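Thiaminase-I (Naegleria gruberi, PDB 4HCW) belongs to the thiaminase family of enzymes, whose two-lobed alpha/beta architecture resembles that of periplasmic binding proteins. Local coordinates at residues A[112-121]-A[259-267]; A[211-219]-A[228-238]. All coordinates share one frame; numbering follows the deposited sequence.

A single mixed sheet runs through both contacts: in it strand 110-125 pairs antiparallel with strand 260-267 and with the short strand 229-230. Contact 1 lies near the centre of the folded chain (about 7 Å between centres), contact 2 about 16 Å out, and their own centres are about 22 Å apart. In sequence the order is 112-121, 211-219, 228-238, 259-267, so contact 2 falls between the two strands that contact 1 brings together. The two meet where C119 packs on Y231 and E233, and the carbonyl oxygen of N121 lies against V229. Strand 110-125 thus pairs with 260-267 along its middle and, farther on, with 229-230, beyond which the chain packs on helix 211-219.

Contact 1: residues A[112-121]-A[259-267]; sequences YGFPQYLCSN and YVYTDVLAL
A classic beta bulge, in which Q116 and Y117 both face D263, shifts by one residue the antiparallel pairing of strands 114-120 and 260-267 in the central sheet. D263 O accepts both amides: Q116 N at 2.7 Å, in the carbonyl plane, and Y117 N at 3.2 Å, tilted from it. The return bond runs from D263 N to Y117 O (2.9 Å). On either side of the bulge, F114 with L265 and C119 with Y261 form hydrogen-bonded pairs. With CG anti to the backbone N (chi1 177°) and the chain extended beyond it, Q116 reaches across L265, OE1 lying 3.3 Å from L265 CG; this oxygen is hydrogen-bonded to S67. Y117 turns its ring edge to the D263 carboxylate, D263 OD2 being 3.5 Å from Y117 CD2, with the two planes 83° apart. F114 meets L267 at its ring edge (F114 CE1 to L267 CD2, 3.6 Å). Past C119, S120 OG donates to Y259 O at 2.9 Å. Because one carbonyl serves two successive amides, the extra residue is absorbed with both N-H groups satisfied, and the strands stay bonded on both sides of the shift.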
ATOM      1  N   TYR A 112      17.374  -3.161  -0.822  1.00 89.21           N
ATOM      2  CA  TYR A 112      17.466  -2.279   0.338  1.00 89.21           C
ATOM      3  C   TYR A 112      16.411  -2.534   1.413  1.00 89.21           C
ATOM      4  O   TYR A 112      16.160  -1.668   2.252  1.00 89.21           O
ATOM      5  CB  TYR A 112      17.421  -0.813  -0.101  1.00 83.27           C
ATOM      6  CG  TYR A 112      18.697  -0.334  -0.754  1.00 83.27           C
ATOM      7  CD1 TYR A 112      18.924  -0.535  -2.110  1.00 83.27           C
ATOM      8  CD2 TYR A 112      19.674   0.320  -0.015  1.00 83.27           C
ATOM      9  CE1 TYR A 112      20.090  -0.100  -2.710  1.00 83.27           C
ATOM     10  CE2 TYR A 112      20.844   0.759  -0.607  1.00 83.27           C
ATOM     11  CZ  TYR A 112      21.047   0.546  -1.954  1.00 83.27           C
ATOM     12  OH  TYR A 112      22.210   0.981  -2.548  1.00 83.27           O
ATOM     13  N   GLY A 113      15.798  -3.713   1.400  1.00 87.39           N
ATOM     14  CA  GLY A 113      14.841  -4.048   2.438  1.00 87.39           C
ATOM     15  C   GLY A 113      13.994  -5.286   2.211  1.00 87.39           C
ATOM     16  O   GLY A 113      13.936  -5.829   1.108  1.00 87.39           O
ATOM     17  N   PHE A 114      13.332  -5.727   3.278  1.00 84.45           N
ATOM     18  CA  PHE A 114      12.447  -6.882   3.228  1.00 84.45           C
ATOM     19  C   PHE A 114      11.005  -6.421   3.066  1.00 84.45           C
ATOM     20  O   PHE A 114      10.473  -5.730   3.934  1.00 84.45           O
ATOM     21  CB  PHE A 114      12.563  -7.707   4.512  1.00 88.53           C
ATOM     22  CG  PHE A 114      13.977  -7.998   4.928  1.00 88.53           C
ATOM     23  CD1 PHE A 114      14.658  -7.131   5.766  1.00 88.53           C
ATOM     24  CD2 PHE A 114      14.620  -9.143   4.491  1.00 88.53           C
ATOM     25  CE1 PHE A 114      15.955  -7.396   6.156  1.00 88.53           C
ATOM     26  CE2 PHE A 114      15.920  -9.415   4.879  1.00 88.53           C
ATOM     27  CZ  PHE A 114      16.588  -8.539   5.711  1.00 88.53           C
ATOM     28  N   PRO A 115      10.368  -6.800   1.950  1.00 64.92           N
ATOM     29  CA  PRO A 115       8.966  -6.459   1.693  1.00 64.92           C
ATOM     30  C   PRO A 115       8.045  -7.009   2.779  1.00 64.92           C
ATOM     31  O   PRO A 115       8.117  -8.195   3.099  1.00 64.92           O
ATOM     32  CB  PRO A 115       8.681  -7.153   0.358  1.00 72.85           C
ATOM     33  CG  PRO A 115      10.012  -7.263  -0.297  1.00 72.85           C
ATOM     34  CD  PRO A 115      10.977  -7.519   0.818  1.00 72.85           C
ATOM     35  N   GLN A 116       7.193  -6.154   3.335  1.00 61.67           N
ATOM     36  CA  GLN A 116       6.306  -6.554   4.423  1.00 61.67           C
ATOM     37  C   GLN A 116       4.842  -6.583   4.002  1.00 61.67           C
ATOM     38  O   GLN A 116       4.185  -7.621   4.079  1.00 61.67           O
ATOM     39  CB  GLN A 116       6.480  -5.629   5.629  1.00 69.83           C
ATOM     40  CG  GLN A 116       5.534  -5.937   6.778  1.00 69.83           C
ATOM     41  CD  GLN A 116       5.796  -5.083   8.001  1.00 69.83           C
ATOM     42  OE1 GLN A 116       6.507  -4.080   7.932  1.00 69.83           O
ATOM     43  NE2 GLN A 116       5.223  -5.478   9.131  1.00 69.83           N
ATOM     44  N   TYR A 117       4.334  -5.437   3.563  1.00 61.54           N
ATOM     45  CA  TYR A 117       2.926  -5.315   3.202  1.00 61.54           C
ATOM     46  C   TYR A 117       2.738  -5.045   1.714  1.00 61.54           C
ATOM     47  O   TYR A 117       3.590  -4.433   1.069  1.00 61.54           O
ATOM     48  CB  TYR A 117       2.262  -4.203   4.016  1.00 62.53           C
ATOM     49  CG  TYR A 117       2.245  -4.457   5.507  1.00 62.53           C
ATOM     50  CD1 TYR A 117       1.973  -5.721   6.013  1.00 62.53           C
ATOM     51  CD2 TYR A 117       2.507  -3.433   6.407  1.00 62.53           C
ATOM     52  CE1 TYR A 117       1.957  -5.957   7.375  1.00 62.53           C
ATOM     53  CE2 TYR A 117       2.495  -3.659   7.771  1.00 62.53           C
ATOM     54  CZ  TYR A 117       2.218  -4.923   8.249  1.00 62.53           C
ATOM     55  OH  TYR A 117       2.206  -5.152   9.607  1.00 62.53           O
ATOM     56  N   LEU A 118       1.616  -5.510   1.178  1.00 63.17           N
ATOM     57  CA  LEU A 118       1.249  -5.245  -0.205  1.00 63.17           C
ATOM     58  C   LEU A 118      -0.085  -4.511  -0.216  1.00 63.17           C
ATOM     59  O   LEU A 118      -1.049  -4.958   0.404  1.00 63.17           O
ATOM     60  CB  LEU A 118       1.138  -6.552  -0.990  1.00 80.69           C
ATOM     61  CG  LEU A 118       1.796  -6.590  -2.372  1.00 80.69           C
ATOM     62  CD1 LEU A 118       1.541  -7.928  -3.047  1.00 80.69           C
ATOM     63  CD2 LEU A 118       1.311  -5.443  -3.245  1.00 80.69           C
ATOM     64  N   CYS A 119      -0.138  -3.383  -0.917  1.00 77.67           N
ATOM     65  CA  CYS A 119      -1.326  -2.540  -0.895  1.00 77.67           C
ATOM     66  C   CYS A 119      -1.659  -2.000  -2.284  1.00 77.67           C
ATOM     67  O   CYS A 119      -0.768  -1.808  -3.110  1.00 77.67           O
ATOM     68  CB  CYS A 119      -1.123  -1.385   0.087  1.00108.77           C
ATOM     69  SG  CYS A 119      -2.645  -0.657   0.713  1.00108.77           S
ATOM     70  N   SER A 120      -2.944  -1.757  -2.529  1.00 60.35           N
ATOM     71  CA  SER A 120      -3.408  -1.226  -3.809  1.00 60.35           C
ATOM     72  C   SER A 120      -4.857  -0.754  -3.723  1.00 60.35           C
ATOM     73  O   SER A 120      -5.588  -1.134  -2.809  1.00 60.35           O
ATOM     74  CB  SER A 120      -3.277  -2.282  -4.910  1.00 91.63           C
ATOM     75  OG  SER A 120      -3.818  -1.813  -6.134  1.00 91.63           O
ATOM     76  N   ASN A 121      -5.266   0.077  -4.677  1.00 81.96           N
ATOM     77  CA  ASN A 121      -6.659   0.506  -4.764  1.00 81.96           C
ATOM     78  C   ASN A 121      -7.488  -0.482  -5.575  1.00 81.96           C
ATOM     79  O   ASN A 121      -7.702  -0.293  -6.773  1.00 81.96           O
ATOM     80  CB  ASN A 121      -6.766   1.907  -5.370  1.00 68.91           C
ATOM     81  CG  ASN A 121      -6.264   2.990  -4.434  1.00 68.91           C
ATOM     82  OD1 ASN A 121      -6.947   3.370  -3.482  1.00 68.91           O
ATOM     83  ND2 ASN A 121      -5.069   3.501  -4.707  1.00 68.91           N
ATOM     84  N   TYR A 259      -1.430  -0.347 -10.554  1.00 80.95           N
ATOM     85  CA  TYR A 259      -0.405   0.101  -9.618  1.00 80.95           C
ATOM     86  C   TYR A 259      -0.650  -0.443  -8.215  1.00 80.95           C
ATOM     87  O   TYR A 259      -1.788  -0.497  -7.751  1.00 80.95           O
ATOM     88  CB  TYR A 259      -0.346   1.630  -9.578  1.00 75.40           C
ATOM     89  CG  TYR A 259       0.483   2.246 -10.683  1.00 75.40           C
ATOM     90  CD1 TYR A 259       0.010   2.302 -11.986  1.00 75.40           C
ATOM     91  CD2 TYR A 259       1.738   2.779 -10.418  1.00 75.40           C
ATOM     92  CE1 TYR A 259       0.766   2.866 -12.998  1.00 75.40           C
ATOM     93  CE2 TYR A 259       2.499   3.347 -11.421  1.00 75.40           C
ATOM     94  CZ  TYR A 259       2.009   3.387 -12.709  1.00 75.40           C
ATOM     95  OH  TYR A 259       2.767   3.950 -13.711  1.00 75.40           O
ATOM     96  N   VAL A 260       0.425  -0.850  -7.546  1.00 64.51           N
ATOM     97  CA  VAL A 260       0.337  -1.305  -6.162  1.00 64.51           C
ATOM     98  C   VAL A 260       1.345  -0.580  -5.279  1.00 64.51           C
ATOM     99  O   VAL A 260       2.335  -0.030  -5.766  1.00 64.51           O
ATOM    100  CB  VAL A 260       0.578  -2.825  -6.029  1.00 65.64           C
ATOM    101  CG1 VAL A 260      -0.363  -3.605  -6.938  1.00 65.64           C
ATOM    102  CG2 VAL A 260       2.032  -3.164  -6.326  1.00 65.64           C
ATOM    103  N   TYR A 261       1.083  -0.581  -3.976  1.00 71.28           N
ATOM    104  CA  TYR A 261       2.010  -0.025  -3.000  1.00 71.28           C
ATOM    105  C   TYR A 261       2.609  -1.158  -2.176  1.00 71.28           C
ATOM    106  O   TYR A 261       1.929  -2.138  -1.874  1.00 71.28           O
ATOM    107  CB  TYR A 261       1.293   0.957  -2.071  1.00 98.87           C
ATOM    108  CG  TYR A 261       0.591   2.097  -2.776  1.00 98.87           C
ATOM    109  CD1 TYR A 261       1.290   3.224  -3.185  1.00 98.87           C
ATOM    110  CD2 TYR A 261      -0.777   2.052  -3.015  1.00 98.87           C
ATOM    111  CE1 TYR A 261       0.649   4.270  -3.823  1.00 98.87           C
ATOM    112  CE2 TYR A 261      -1.426   3.093  -3.653  1.00 98.87           C
ATOM    113  CZ  TYR A 261      -0.709   4.199  -4.055  1.00 98.87           C
ATOM    114  OH  TYR A 261      -1.351   5.239  -4.689  1.00 98.87           O
ATOM    115  N   THR A 262       3.881  -1.029  -1.815  1.00 77.86           N
ATOM    116  CA  THR A 262       4.531  -2.025  -0.971  1.00 77.86           C
ATOM    117  C   THR A 262       5.247  -1.379   0.207  1.00 77.86           C
ATOM    118  O   THR A 262       6.061  -0.472   0.031  1.00 77.86           O
ATOM    119  CB  THR A 262       5.549  -2.879  -1.756  1.00 63.87           C
ATOM    120  OG1 THR A 262       6.600  -2.041  -2.251  1.00 63.87           O
ATOM    121  CG2 THR A 262       4.876  -3.594  -2.918  1.00 63.87           C
ATOM    122  N   ASP A 263       4.937  -1.848   1.412  1.00 74.75           N
ATOM    123  CA  ASP A 263       5.643  -1.411   2.607  1.00 74.75           C
ATOM    124  C   ASP A 263       6.849  -2.313   2.829  1.00 74.75           C
ATOM    125  O   ASP A 263       6.737  -3.538   2.773  1.00 74.75           O
ATOM    126  CB  ASP A 263       4.716  -1.438   3.822  1.00 82.32           C
ATOM    127  CG  ASP A 263       3.587  -0.435   3.713  1.00 82.32           C
ATOM    128  OD1 ASP A 263       3.828   0.675   3.192  1.00 82.32           O
ATOM    129  OD2 ASP A 263       2.458  -0.754   4.143  1.00 82.32           O
ATOM    130  N   VAL A 264       8.003  -1.704   3.077  1.00 83.63           N
ATOM    131  CA  VAL A 264       9.253  -2.449   3.146  1.00 83.63           C
ATOM    132  C   VAL A 264       9.994  -2.256   4.470  1.00 83.63           C
ATOM    133  O   VAL A 264      10.231  -1.128   4.903  1.00 83.63           O
ATOM    134  CB  VAL A 264      10.187  -2.067   1.978  1.00 64.93           C
ATOM    135  CG1 VAL A 264      11.563  -2.674   2.170  1.00 64.93           C
ATOM    136  CG2 VAL A 264       9.584  -2.507   0.651  1.00 64.93           C
ATOM    137  N   LEU A 265      10.347  -3.369   5.105  1.00 79.50           N
ATOM    138  CA  LEU A 265      11.174  -3.348   6.306  1.00 79.50           C
ATOM    139  C   LEU A 265      12.642  -3.201   5.928  1.00 79.50           C
ATOM    140  O   LEU A 265      13.189  -4.027   5.198  1.00 79.50           O
ATOM    141  CB  LEU A 265      10.977  -4.630   7.116  1.00 52.39           C
ATOM    142  CG  LEU A 265       9.699  -4.736   7.949  1.00 52.39           C
ATOM    143  CD1 LEU A 265       9.462  -6.173   8.379  1.00 52.39           C
ATOM    144  CD2 LEU A 265       9.787  -3.824   9.160  1.00 52.39           C
ATOM    145  N   ALA A 266      13.279  -2.147   6.425  1.00 74.74           N
ATOM    146  CA  ALA A 266      14.685  -1.901   6.134  1.00 74.74           C
ATOM    147  C   ALA A 266      15.451  -1.559   7.406  1.00 74.74           C
ATOM    148  O   ALA A 266      14.863  -1.125   8.395  1.00 74.74           O
ATOM    149  CB  ALA A 266      14.829  -0.787   5.111  1.00 99.89           C
ATOM    150  N   LEU A 267      16.764  -1.758   7.373  1.00 79.06           N
ATOM    151  CA  LEU A 267      17.606  -1.454   8.524  1.00 79.06           C
ATOM    152  C   LEU A 267      18.510  -0.257   8.253  1.00 79.06           C
ATOM    153  O   LEU A 267      18.910  -0.013   7.115  1.00 79.06           O
ATOM    154  CB  LEU A 267      18.449  -2.669   8.924  1.00 96.39           C
ATOM    155  CG  LEU A 267      18.579  -3.831   7.940  1.00 96.39           C
ATOM    156  CD1 LEU A 267      19.913  -4.531   8.130  1.00 96.39           C
ATOM    157  CD2 LEU A 267      17.439  -4.817   8.134  1.00 96.39           C
TER

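Contact 2: residues A[211-219]-A[228-238]; sequences QREYINSVK and YVGYSESMCEI
Helix 211-219 packs against both ends of 228-238, on Y228 before the short strand 229-230 and on S234, E237 and I238 in and after the 3-10 segment, the backbones nearing each other at K219 and I238 (CA to CA 7.0 Å) and at Q211 and S234 (CA to CA 7.7 Å). Y214 and Y228 form an offset stack, their ring centroids 4.4 Å apart and their planes at 13°. CG of Y214 stands anti to the backbone N (chi1 170°), which carries the ring off the helix and over Y228; V218 CG2 packs on its opposite face, so the Y214 ring lies between a valine methyl and the Y228 ring. Y214 also touches L124 of strand 110-125, and Y228 touches P151 of helix 151-155, which places the stack against the sheet. Y228 OH donates to S234 OG, 3.1 Å away in the plane of the Y228 ring, and the aliphatic CG of Q211 lies close to the same hydroxyl. I238, at the N-cap position before helix 239-244, packs among I215, V218 and Y214. Its CD1 meets I215 CD1 at 3.8 Å, and its CG2 approaches V218 CG1 at 4.0 Å. I215 CG2 also rests against E237 CB. The extended K219 chain brings CE to 3.3 Å from E237 O; K219 NZ stops 4.4 Å from E237 OE2, too far for a salt bridge. The helix is therefore attached mainly by aromatic stacking and branched aliphatic packing; the bond from Y228 OH to S234 OG ties the hydroxyl end of the stacked tyrosine to the 3-10 segment, and the K219 and E237 charges may add a weak attraction at the edge.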
ATOM      1  N   GLN A 211     -15.845   6.595   3.059  1.00 83.92           N
ATOM      2  CA  GLN A 211     -15.726   5.158   3.273  1.00 83.92           C
ATOM      3  C   GLN A 211     -16.656   4.700   4.393  1.00 83.92           C
ATOM      4  O   GLN A 211     -17.264   3.634   4.308  1.00 83.92           O
ATOM      5  CB  GLN A 211     -14.279   4.787   3.599  1.00 82.60           C
ATOM      6  CG  GLN A 211     -14.041   3.300   3.784  1.00 82.60           C
ATOM      7  CD  GLN A 211     -13.581   2.953   5.187  1.00 82.60           C
ATOM      8  OE1 GLN A 211     -12.957   1.917   5.409  1.00 82.60           O
ATOM      9  NE2 GLN A 211     -13.892   3.823   6.142  1.00 82.60           N
ATOM     10  N   ARG A 212     -16.762   5.519   5.436  1.00 96.87           N
ATOM     11  CA  ARG A 212     -17.625   5.218   6.575  1.00 96.87           C
ATOM     12  C   ARG A 212     -19.089   5.087   6.163  1.00 96.87           C
ATOM     13  O   ARG A 212     -19.802   4.209   6.647  1.00 96.87           O
ATOM     14  CB  ARG A 212     -17.469   6.286   7.663  1.00101.44           C
ATOM     15  CG  ARG A 212     -18.545   6.250   8.738  1.00101.44           C
ATOM     16  N   GLU A 213     -19.530   5.961   5.263  1.00 86.43           N
ATOM     17  CA  GLU A 213     -20.900   5.916   4.764  1.00 86.43           C
ATOM     18  C   GLU A 213     -21.149   4.650   3.953  1.00 86.43           C
ATOM     19  O   GLU A 213     -22.222   4.054   4.026  1.00 86.43           O
ATOM     20  CB  GLU A 213     -21.206   7.149   3.913  1.00101.32           C
ATOM     21  CG  GLU A 213     -21.282   8.449   4.697  1.00101.32           C
ATOM     22  CD  GLU A 213     -21.616   9.638   3.817  1.00101.32           C
ATOM     23  OE1 GLU A 213     -21.279   9.602   2.615  1.00101.32           O
ATOM     24  OE2 GLU A 213     -22.219  10.606   4.325  1.00101.32           O
ATOM     25  N   TYR A 214     -20.147   4.244   3.180  1.00 83.15           N
ATOM     26  CA  TYR A 214     -20.256   3.054   2.347  1.00 83.15           C
ATOM     27  C   TYR A 214     -20.329   1.783   3.186  1.00 83.15           C
ATOM     28  O   TYR A 214     -21.165   0.915   2.938  1.00 83.15           O
ATOM     29  CB  TYR A 214     -19.081   2.973   1.371  1.00 69.26           C
ATOM     30  CG  TYR A 214     -18.985   1.656   0.636  1.00 69.26           C
ATOM     31  CD1 TYR A 214     -19.779   1.399  -0.474  1.00 69.26           C
ATOM     32  CD2 TYR A 214     -18.098   0.672   1.050  1.00 69.26           C
ATOM     33  CE1 TYR A 214     -19.693   0.195  -1.150  1.00 69.26           C
ATOM     34  CE2 TYR A 214     -18.005  -0.534   0.381  1.00 69.26           C
ATOM     35  CZ  TYR A 214     -18.804  -0.767  -0.717  1.00 69.26           C
ATOM     36  OH  TYR A 214     -18.714  -1.966  -1.385  1.00 69.26           O
ATOM     37  N   ILE A 215     -19.445   1.677   4.174  1.00 98.38           N
ATOM     38  CA  ILE A 215     -19.399   0.508   5.047  1.00 98.38           C
ATOM     39  C   ILE A 215     -20.706   0.339   5.817  1.00 98.38           C
ATOM     40  O   ILE A 215     -21.234  -0.768   5.924  1.00 98.38           O
ATOM     41  CB  ILE A 215     -18.214   0.585   6.034  1.00 76.66           C
ATOM     42  CG1 ILE A 215     -16.886   0.592   5.273  1.00 76.66           C
ATOM     43  CG2 ILE A 215     -18.249  -0.579   7.012  1.00 76.66           C
ATOM     44  CD1 ILE A 215     -16.672  -0.629   4.405  1.00 76.66           C
ATOM     45  N   ASN A 216     -21.228   1.444   6.342  1.00 99.00           N
ATOM     46  CA  ASN A 216     -22.501   1.431   7.055  1.00 99.00           C
ATOM     47  C   ASN A 216     -23.652   0.952   6.177  1.00 99.00           C
ATOM     48  O   ASN A 216     -24.526   0.215   6.632  1.00 99.00           O
ATOM     49  CB  ASN A 216     -22.819   2.819   7.619  1.00109.93           C
ATOM     50  CG  ASN A 216     -21.877   3.226   8.734  1.00109.93           C
ATOM     51  OD1 ASN A 216     -20.827   2.614   8.932  1.00109.93           O
ATOM     52  ND2 ASN A 216     -22.249   4.267   9.470  1.00109.93           N
ATOM     53  N   SER A 217     -23.644   1.373   4.916  1.00 93.21           N
ATOM     54  CA  SER A 217     -24.693   1.001   3.975  1.00 93.21           C
ATOM     55  C   SER A 217     -24.642  -0.486   3.630  1.00 93.21           C
ATOM     56  O   SER A 217     -25.677  -1.144   3.542  1.00 93.21           O
ATOM     57  CB  SER A 217     -24.593   1.844   2.701  1.00121.31           C
ATOM     58  OG  SER A 217     -23.346   1.651   2.057  1.00121.31           O
ATOM     59  N   VAL A 218     -23.434  -1.006   3.433  1.00100.52           N
ATOM     60  CA  VAL A 218     -23.248  -2.421   3.127  1.00100.52           C
ATOM     61  C   VAL A 218     -23.688  -3.288   4.304  1.00100.52           C
ATOM     62  O   VAL A 218     -24.334  -4.321   4.121  1.00100.52           O
ATOM     63  CB  VAL A 218     -21.781  -2.735   2.761  1.00100.31           C
ATOM     64  CG1 VAL A 218     -21.568  -4.234   2.619  1.00100.31           C
ATOM     65  CG2 VAL A 218     -21.390  -2.016   1.481  1.00100.31           C
ATOM     66  N   LYS A 219     -23.344  -2.852   5.513  1.00108.60           N
ATOM     67  CA  LYS A 219     -23.752  -3.547   6.730  1.00108.60           C
ATOM     68  C   LYS A 219     -25.270  -3.593   6.860  1.00108.60           C
ATOM     69  O   LYS A 219     -25.839  -4.618   7.238  1.00108.60           O
ATOM     70  CB  LYS A 219     -23.157  -2.870   7.966  1.00 68.08           C
ATOM     71  CG  LYS A 219     -21.682  -3.157   8.210  0.50 68.08           C
ATOM     72  CD  LYS A 219     -21.226  -2.519   9.514  0.50 68.08           C
ATOM     73  CE  LYS A 219     -19.801  -2.912   9.868  0.50 68.08           C
ATOM     74  NZ  LYS A 219     -19.380  -2.318  11.169  0.50 68.08           N
ATOM     75  N   TYR A 228     -16.806  -0.135  -5.583  1.00 73.10           N
ATOM     76  CA  TYR A 228     -16.010   0.514  -4.548  1.00 73.10           C
ATOM     77  C   TYR A 228     -14.521   0.373  -4.842  1.00 73.10           C
ATOM     78  O   TYR A 228     -14.043  -0.713  -5.170  1.00 73.10           O
ATOM     79  CB  TYR A 228     -16.334  -0.073  -3.172  1.00 62.10           C
ATOM     80  CG  TYR A 228     -15.462   0.451  -2.049  1.00 62.10           C
ATOM     81  CD1 TYR A 228     -15.793   1.618  -1.374  1.00 62.10           C
ATOM     82  CD2 TYR A 228     -14.314  -0.228  -1.658  1.00 62.10           C
ATOM     83  CE1 TYR A 228     -15.002   2.099  -0.347  1.00 62.10           C
ATOM     84  CE2 TYR A 228     -13.518   0.245  -0.634  1.00 62.10           C
ATOM     85  CZ  TYR A 228     -13.866   1.408   0.019  1.00 62.10           C
ATOM     86  OH  TYR A 228     -13.075   1.880   1.040  1.00 62.10           O
ATOM     87  N   VAL A 229     -13.793   1.478  -4.724  1.00 87.28           N
ATOM     88  CA  VAL A 229     -12.348   1.459  -4.909  1.00 87.28           C
ATOM     89  C   VAL A 229     -11.642   1.968  -3.658  1.00 87.28           C
ATOM     90  O   VAL A 229     -11.986   3.023  -3.122  1.00 87.28           O
ATOM     91  CB  VAL A 229     -11.912   2.302  -6.122  1.00 67.59           C
ATOM     92  CG1 VAL A 229     -10.419   2.144  -6.362  1.00 67.59           C
ATOM     93  CG2 VAL A 229     -12.693   1.893  -7.361  1.00 67.59           C
ATOM     94  N   GLY A 230     -10.657   1.207  -3.193  1.00 68.51           N
ATOM     95  CA  GLY A 230      -9.899   1.573  -2.012  1.00 68.51           C
ATOM     96  C   GLY A 230      -8.946   0.468  -1.606  1.00 68.51           C
ATOM     97  O   GLY A 230      -8.883  -0.575  -2.259  1.00 68.51           O
ATOM     98  N   TYR A 231      -8.201   0.693  -0.529  1.00 75.16           N
ATOM     99  CA  TYR A 231      -7.276  -0.312  -0.026  1.00 75.16           C
ATOM    100  C   TYR A 231      -8.051  -1.491   0.548  1.00 75.16           C
ATOM    101  O   TYR A 231      -9.191  -1.338   0.986  1.00 75.16           O
ATOM    102  CB  TYR A 231      -6.361   0.281   1.047  1.00110.50           C
ATOM    103  CG  TYR A 231      -5.700   1.581   0.650  1.00110.50           C
ATOM    104  CD1 TYR A 231      -4.857   1.647  -0.451  1.00110.50           C
ATOM    105  CD2 TYR A 231      -5.909   2.741   1.385  1.00110.50           C
ATOM    106  CE1 TYR A 231      -4.247   2.833  -0.814  1.00110.50           C
ATOM    107  CE2 TYR A 231      -5.304   3.931   1.031  1.00110.50           C
ATOM    108  CZ  TYR A 231      -4.474   3.971  -0.070  1.00110.50           C
ATOM    109  OH  TYR A 231      -3.868   5.154  -0.427  1.00110.50           O
ATOM    110  N   SER A 232      -7.432  -2.666   0.542  1.00 74.37           N
ATOM    111  CA  SER A 232      -8.074  -3.859   1.081  1.00 74.37           C
ATOM    112  C   SER A 232      -8.291  -3.739   2.587  1.00 74.37           C
ATOM    113  O   SER A 232      -9.227  -4.322   3.133  1.00 74.37           O
ATOM    114  CB  SER A 232      -7.258  -5.112   0.749  1.00 60.32           C
ATOM    115  OG  SER A 232      -5.902  -4.958   1.124  1.00 60.32           O
ATOM    116  N   GLU A 233      -7.433  -2.970   3.252  1.00 69.59           N
ATOM    117  CA  GLU A 233      -7.546  -2.756   4.691  1.00 69.59           C
ATOM    118  C   GLU A 233      -8.811  -1.980   5.047  1.00 69.59           C
ATOM    119  O   GLU A 233      -9.279  -2.030   6.184  1.00 69.59           O
ATOM    120  CB  GLU A 233      -6.320  -2.019   5.234  1.00 98.66           C
ATOM    121  CG  GLU A 233      -4.990  -2.660   4.881  1.00 98.66           C
ATOM    122  CD  GLU A 233      -4.381  -2.078   3.621  1.00 98.66           C
ATOM    123  OE1 GLU A 233      -4.274  -2.812   2.615  1.00 98.66           O
ATOM    124  OE2 GLU A 233      -4.004  -0.887   3.639  1.00 98.66           O
ATOM    125  N   SER A 234      -9.357  -1.259   4.073  1.00 73.00           N
ATOM    126  CA  SER A 234     -10.558  -0.463   4.295  1.00 73.00           C
ATOM    127  C   SER A 234     -11.820  -1.308   4.165  1.00 73.00           C
ATOM    128  O   SER A 234     -12.929  -0.822   4.382  1.00 73.00           O
ATOM    129  CB  SER A 234     -10.608   0.716   3.319  1.00 65.05           C
ATOM    130  OG  SER A 234     -10.562   0.270   1.975  1.00 65.05           O
ATOM    131  N   MET A 235     -11.642  -2.578   3.815  1.00 78.50           N
ATOM    132  CA  MET A 235     -12.768  -3.480   3.612  1.00 78.50           C
ATOM    133  C   MET A 235     -12.907  -4.472   4.764  1.00 78.50           C
ATOM    134  O   MET A 235     -13.755  -5.363   4.723  1.00 78.50           O
ATOM    135  CB  MET A 235     -12.599  -4.240   2.296  1.00 72.83           C
ATOM    136  CG  MET A 235     -12.329  -3.349   1.095  1.00 72.83           C
ATOM    137  SD  MET A 235     -11.835  -4.286  -0.363  1.00 72.83           S
ATOM    138  CE  MET A 235     -11.588  -2.966  -1.547  1.00 72.83           C
ATOM    139  N   CYS A 236     -12.077  -4.311   5.789  1.00 77.07           N
ATOM    140  CA  CYS A 236     -12.019  -5.271   6.889  1.00 77.07           C
ATOM    141  C   CYS A 236     -13.306  -5.323   7.709  1.00 77.07           C
ATOM    142  O   CYS A 236     -13.643  -6.357   8.283  1.00 77.07           O
ATOM    143  CB  CYS A 236     -10.827  -4.973   7.805  1.00 86.98           C
ATOM    144  SG  CYS A 236     -11.006  -3.495   8.832  1.00 86.98           S
ATOM    145  N   GLU A 237     -14.025  -4.207   7.759  1.00 68.08           N
ATOM    146  CA  GLU A 237     -15.236  -4.123   8.568  1.00 68.08           C
ATOM    147  C   GLU A 237     -16.434  -4.808   7.912  1.00 68.08           C
ATOM    148  O   GLU A 237     -17.527  -4.841   8.479  1.00 68.08           O
ATOM    149  CB  GLU A 237     -15.561  -2.665   8.903  1.00107.50           C
ATOM    150  CG  GLU A 237     -15.374  -2.322  10.372  1.00107.50           C
ATOM    151  CD  GLU A 237     -15.204  -0.835  10.609  1.00107.50           C
ATOM    152  OE1 GLU A 237     -14.749  -0.133   9.681  1.00107.50           O
ATOM    153  OE2 GLU A 237     -15.523  -0.369  11.723  1.00107.50           O
ATOM    154  N   ILE A 238     -16.224  -5.354   6.719  1.00 70.60           N
ATOM    155  CA  ILE A 238     -17.265  -6.099   6.019  1.00 70.60           C
ATOM    156  C   ILE A 238     -16.700  -7.362   5.376  1.00 70.60           C
ATOM    157  O   ILE A 238     -17.214  -7.831   4.360  1.00 70.60           O
ATOM    158  CB  ILE A 238     -17.949  -5.250   4.925  1.00 68.18           C
ATOM    159  CG1 ILE A 238     -16.907  -4.675   3.963  1.00 68.18           C
ATOM    160  CG2 ILE A 238     -18.780  -4.136   5.543  1.00 68.18           C
ATOM    161  CD1 ILE A 238     -17.507  -3.933   2.789  1.00 68.18           C
TER